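Local coordinates for protein pectinesterase A (Erwinia chrysanthemi, PDB 2NTP) that hydrolyses the methyl esters of pectin to release methanol, probably the first step in the maceration and soft rot of plant tissue, at residues 2-14 against 33-45. Numbering follows the deposited sequence.
Sequences TTYNAVVSKSSSD and TPFVILIKNGVYN
V8 N bonds to L38 O at 2.7 Å and V8 O takes K40 N, so strand 6-8 runs parallel to strand 35-39. With helix 21-26 they form a beta-alpha-beta unit at one end of the parallel beta-helix of the pectinesterase fold, away from the substrate site. Strand 6-8 is an edge strand of its sheet within the chain.

The tight side carries the buried A6, V8, I37 and I39 and faces helix 21-26. There V8 splits its branches. CG1 is anti to the backbone N (chi1 -176°) and reaches Y44 CE2 at 3.5 Å, while CG2 meets I37 CG2. A24 of the helix touches both V8 and I37. Just before the strand, exposed N5 places CB over one face of the buried F35 ring, offset toward the rim. N5 OD1 accepts V36 N at 2.9 Å, a side-chain bond beside the backbone pairing.

The other face, with Y4, V7, L38 and K40, lies nearer solvent. L38 CB lies over the centre of the Y4 ring, 3.7 Å from the centroid. Farther along, K40 NZ forms a salt bridge with D14 OD2, and one water bridges the same two atoms.

Past V8, at the solvent end of the packed side, exposed K10 lays CE over a face of the Y44 ring, with NZ in an off-centre cation-pi contact. K10 NZ also donates to V43 O at 2.9 Å, approaching from above the carbonyl plane, 43° out of it.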
loop_
_atom_site.group_PDB
_atom_site.type_symbol
_atom_site.label_atom_id
_atom_site.label_comp_id
_atom_site.label_asym_id
_atom_site.label_seq_id
_atom_site.Cartn_x
_atom_site.Cartn_y
_atom_site.Cartn_z
ATOM N N THR A 2 -22.550 13.666 -14.365
ATOM C CA THR A 2 -22.035 12.371 -13.916
ATOM C C THR A 2 -23.164 11.352 -13.761
ATOM O O THR A 2 -24.181 11.628 -13.117
ATOM C CB THR A 2 -21.247 12.475 -12.583
ATOM O OG1 THR A 2 -21.961 13.306 -11.658
ATOM C CG2 THR A 2 -19.853 13.056 -12.816
ATOM N N THR A 3 -22.973 10.179 -14.360
ATOM C CA THR A 3 -23.963 9.100 -14.313
ATOM C C THR A 3 -23.312 7.761 -13.947
ATOM O O THR A 3 -22.108 7.575 -14.144
ATOM C CB THR A 3 -24.755 8.986 -15.650
ATOM O OG1 THR A 3 -25.731 7.941 -15.550
ATOM C CG2 THR A 3 -23.824 8.703 -16.831
ATOM N N TYR A 4 -24.112 6.839 -13.409
ATOM C CA TYR A 4 -23.610 5.527 -13.000
ATOM C C TYR A 4 -24.142 4.402 -13.884
ATOM O O TYR A 4 -25.337 4.349 -14.193
ATOM C CB TYR A 4 -23.933 5.247 -11.527
ATOM C CG TYR A 4 -23.439 6.314 -10.574
ATOM C CD1 TYR A 4 -22.079 6.435 -10.275
ATOM C CD2 TYR A 4 -24.327 7.204 -9.975
ATOM C CE1 TYR A 4 -21.621 7.420 -9.405
ATOM C CE2 TYR A 4 -23.879 8.190 -9.103
ATOM C CZ TYR A 4 -22.527 8.291 -8.823
ATOM O OH TYR A 4 -22.083 9.266 -7.961
ATOM N N ASN A 5 -23.242 3.511 -14.288
ATOM C CA ASN A 5 -23.599 2.336 -15.078
ATOM C C ASN A 5 -24.234 1.237 -14.229
ATOM O O ASN A 5 -25.076 0.479 -14.711
ATOM C CB ASN A 5 -22.368 1.779 -15.790
ATOM C CG ASN A 5 -21.777 2.755 -16.787
ATOM O OD1 ASN A 5 -20.834 3.479 -16.475
ATOM N ND2 ASN A 5 -22.332 2.781 -17.996
ATOM N N ALA A 6 -23.814 1.156 -12.969
ATOM C CA ALA A 6 -24.350 0.184 -12.018
ATOM C C ALA A 6 -24.338 0.756 -10.606
ATOM O O ALA A 6 -23.514 1.616 -10.288
ATOM C CB ALA A 6 -23.551 -1.109 -12.074
ATOM N N VAL A 7 -25.261 0.285 -9.770
ATOM C CA VAL A 7 -25.327 0.696 -8.366
ATOM C C VAL A 7 -25.342 -0.540 -7.466
ATOM O O VAL A 7 -26.051 -1.508 -7.744
ATOM C CB VAL A 7 -26.564 1.595 -8.070
ATOM C CG1 VAL A 7 -26.581 2.042 -6.612
ATOM C CG2 VAL A 7 -26.579 2.817 -8.985
ATOM N N VAL A 8 -24.540 -0.500 -6.404
ATOM C CA VAL A 8 -24.503 -1.559 -5.395
ATOM C C VAL A 8 -25.086 -1.022 -4.091
ATOM O O VAL A 8 -24.749 0.083 -3.665
ATOM C CB VAL A 8 -23.053 -2.076 -5.152
ATOM C CG1 VAL A 8 -23.043 -3.250 -4.181
ATOM C CG2 VAL A 8 -22.404 -2.492 -6.451
ATOM N N SER A 9 -25.973 -1.800 -3.470
ATOM C CA SER A 9 -26.554 -1.429 -2.179
ATOM C C SER A 9 -26.889 -2.649 -1.326
ATOM O O SER A 9 -27.084 -3.749 -1.847
ATOM C CB SER A 9 -27.804 -0.560 -2.365
ATOM O OG SER A 9 -28.898 -1.329 -2.824
ATOM N N LYS A 10 -26.950 -2.433 -0.015
ATOM C CA LYS A 10 -27.321 -3.472 0.940
ATOM C C LYS A 10 -28.834 -3.671 1.000
ATOM O O LYS A 10 -29.308 -4.746 1.370
ATOM C CB LYS A 10 -26.794 -3.124 2.338
ATOM C CG LYS A 10 -25.287 -3.274 2.507
ATOM C CD LYS A 10 -24.868 -4.736 2.483
ATOM C CE LYS A 10 -23.371 -4.877 2.646
ATOM N NZ LYS A 10 -22.936 -6.297 2.549
ATOM N N SER A 11 -29.580 -2.629 0.635
ATOM C CA SER A 11 -31.039 -2.641 0.732
ATOM C C SER A 11 -31.716 -3.020 -0.583
ATOM O O SER A 11 -31.305 -2.576 -1.658
ATOM C CB SER A 11 -31.554 -1.280 1.209
ATOM O OG SER A 11 -31.052 -0.966 2.498
ATOM N N SER A 12 -32.754 -3.846 -0.478
ATOM C CA SER A 12 -33.597 -4.202 -1.620
ATOM C C SER A 12 -34.632 -3.106 -1.889
ATOM O O SER A 12 -35.293 -3.102 -2.932
ATOM C CB SER A 12 -34.289 -5.546 -1.377
ATOM O OG SER A 12 -35.066 -5.516 -0.191
ATOM N N SER A 13 -34.757 -2.182 -0.936
ATOM C CA SER A 13 -35.656 -1.032 -1.042
ATOM C C SER A 13 -35.130 0.029 -2.015
ATOM O O SER A 13 -35.882 0.914 -2.440
ATOM C CB SER A 13 -35.885 -0.416 0.342
ATOM O OG SER A 13 -36.753 0.703 0.272
ATOM N N ASP A 14 -33.844 -0.061 -2.355
ATOM C CA ASP A 14 -33.215 0.843 -3.320
ATOM C C ASP A 14 -33.772 0.648 -4.732
ATOM O O ASP A 14 -33.932 1.616 -5.480
ATOM C CB ASP A 14 -31.693 0.662 -3.322
ATOM C CG ASP A 14 -31.013 1.371 -2.160
ATOM O OD1 ASP A 14 -31.476 1.233 -1.006
ATOM O OD2 ASP A 14 -30.003 2.062 -2.401
ATOM N N THR A 33 -14.567 0.910 -22.739
ATOM C CA THR A 33 -15.391 2.084 -22.464
ATOM C C THR A 33 -15.487 2.267 -20.947
ATOM O O THR A 33 -15.445 1.277 -20.209
ATOM C CB THR A 33 -16.813 1.947 -23.069
ATOM O OG1 THR A 33 -17.354 0.658 -22.749
ATOM C CG2 THR A 33 -16.768 2.108 -24.582
ATOM N N PRO A 34 -15.595 3.525 -20.473
ATOM C CA PRO A 34 -15.696 3.733 -19.022
ATOM C C PRO A 34 -16.905 3.027 -18.403
ATOM O O PRO A 34 -17.999 3.038 -18.976
ATOM C CB PRO A 34 -15.828 5.256 -18.883
ATOM C CG PRO A 34 -16.225 5.746 -20.229
ATOM C CD PRO A 34 -15.626 4.799 -21.214
ATOM N N PHE A 35 -16.686 2.389 -17.256
ATOM C CA PHE A 35 -17.764 1.757 -16.501
ATOM C C PHE A 35 -17.663 2.212 -15.053
ATOM O O PHE A 35 -16.651 1.965 -14.392
ATOM C CB PHE A 35 -17.674 0.232 -16.601
ATOM C CG PHE A 35 -18.934 -0.482 -16.189
ATOM C CD1 PHE A 35 -19.983 -0.640 -17.093
ATOM C CD2 PHE A 35 -19.075 -0.999 -14.903
ATOM C CE1 PHE A 35 -21.153 -1.299 -16.726
ATOM C CE2 PHE A 35 -20.247 -1.661 -14.525
ATOM C CZ PHE A 35 -21.286 -1.807 -15.441
ATOM N N VAL A 36 -18.709 2.883 -14.581
ATOM C CA VAL A 36 -18.706 3.538 -13.273
ATOM C C VAL A 36 -19.751 2.913 -12.354
ATOM O O VAL A 36 -20.937 2.845 -12.694
ATOM C CB VAL A 36 -18.960 5.061 -13.401
ATOM C CG1 VAL A 36 -18.719 5.774 -12.074
ATOM C CG2 VAL A 36 -18.086 5.657 -14.509
ATOM N N ILE A 37 -19.297 2.462 -11.185
ATOM C CA ILE A 37 -20.161 1.792 -10.218
ATOM C C ILE A 37 -20.267 2.597 -8.924
ATOM O O ILE A 37 -19.251 2.926 -8.298
ATOM C CB ILE A 37 -19.654 0.359 -9.910
ATOM C CG1 ILE A 37 -19.541 -0.451 -11.204
ATOM C CG2 ILE A 37 -20.576 -0.338 -8.894
ATOM C CD1 ILE A 37 -18.742 -1.747 -11.077
ATOM N N LEU A 38 -21.498 2.923 -8.536
ATOM C CA LEU A 38 -21.745 3.557 -7.250
ATOM C C LEU A 38 -21.948 2.465 -6.216
ATOM O O LEU A 38 -22.722 1.527 -6.434
ATOM C CB LEU A 38 -22.966 4.486 -7.298
ATOM C CG LEU A 38 -23.396 5.174 -5.992
ATOM C CD1 LEU A 38 -22.365 6.192 -5.494
ATOM C CD2 LEU A 38 -24.766 5.840 -6.157
ATOM N N ILE A 39 -21.229 2.577 -5.104
ATOM C CA ILE A 39 -21.365 1.634 -3.999
ATOM C C ILE A 39 -21.947 2.362 -2.786
ATOM O O ILE A 39 -21.276 3.185 -2.166
ATOM C CB ILE A 39 -20.001 0.978 -3.644
ATOM C CG1 ILE A 39 -19.391 0.291 -4.873
ATOM C CG2 ILE A 39 -20.163 -0.014 -2.496
ATOM C CD1 ILE A 39 -17.904 -0.063 -4.727
ATOM N N LYS A 40 -23.206 2.068 -2.457
ATOM C CA LYS A 40 -23.855 2.682 -1.295
ATOM C C LYS A 40 -23.253 2.170 0.013
ATOM O O LYS A 40 -22.673 1.078 0.042
ATOM C CB LYS A 40 -25.372 2.434 -1.322
ATOM C CG LYS A 40 -26.097 3.082 -2.494
ATOM C CD LYS A 40 -26.304 4.579 -2.267
ATOM C CE LYS A 40 -27.370 5.147 -3.195
ATOM N NZ LYS A 40 -28.743 4.718 -2.795
ATOM N N ASN A 41 -23.390 2.964 1.077
ATOM C CA ASN A 41 -22.849 2.639 2.400
ATOM C C ASN A 41 -23.159 1.215 2.844
ATOM O O ASN A 41 -24.279 0.721 2.661
ATOM C CB ASN A 41 -23.345 3.630 3.461
ATOM C CG ASN A 41 -22.680 4.994 3.355
ATOM O OD1 ASN A 41 -21.546 5.114 2.896
ATOM N ND2 ASN A 41 -23.388 6.029 3.790
ATOM N N GLY A 42 -22.155 0.567 3.415
ATOM C CA GLY A 42 -22.273 -0.808 3.881
ATOM C C GLY A 42 -20.902 -1.449 3.908
ATOM O O GLY A 42 -19.956 -0.921 3.321
ATOM N N VAL A 43 -20.799 -2.577 4.606
ATOM C CA VAL A 43 -19.564 -3.357 4.643
ATOM C C VAL A 43 -19.745 -4.559 3.724
ATOM O O VAL A 43 -20.572 -5.447 3.979
ATOM C CB VAL A 43 -19.190 -3.809 6.083
ATOM C CG1 VAL A 43 -17.922 -4.657 6.078
ATOM C CG2 VAL A 43 -19.010 -2.605 6.992
ATOM N N TYR A 44 -18.975 -4.564 2.645
ATOM C CA TYR A 44 -19.039 -5.614 1.639
ATOM C C TYR A 44 -17.890 -6.589 1.844
ATOM O O TYR A 44 -16.725 -6.260 1.597
ATOM C CB TYR A 44 -19.039 -4.995 0.237
ATOM C CG TYR A 44 -20.208 -4.052 0.029
ATOM C CD1 TYR A 44 -20.152 -2.724 0.468
ATOM C CD2 TYR A 44 -21.387 -4.498 -0.573
ATOM C CE1 TYR A 44 -21.237 -1.861 0.299
ATOM C CE2 TYR A 44 -22.471 -3.644 -0.745
ATOM C CZ TYR A 44 -22.390 -2.332 -0.312
ATOM O OH TYR A 44 -23.468 -1.493 -0.494
ATOM N N ASN A 45 -18.226 -7.781 2.335
ATOM C CA ASN A 45 -17.223 -8.812 2.600
ATOM C C ASN A 45 -16.883 -9.561 1.314
ATOM O O ASN A 45 -17.429 -10.635 1.026
ATOM C CB ASN A 45 -17.701 -9.759 3.710
ATOM C CG ASN A 45 -16.680 -10.837 4.058
ATOM O OD1 ASN A 45 -17.052 -11.943 4.461
ATOM N ND2 ASN A 45 -15.393 -10.519 3.920
HETATM O O HOH W 1 -26.412 0.070 0.846
HETATM O O HOH W 2 -29.350 2.922 -4.869
#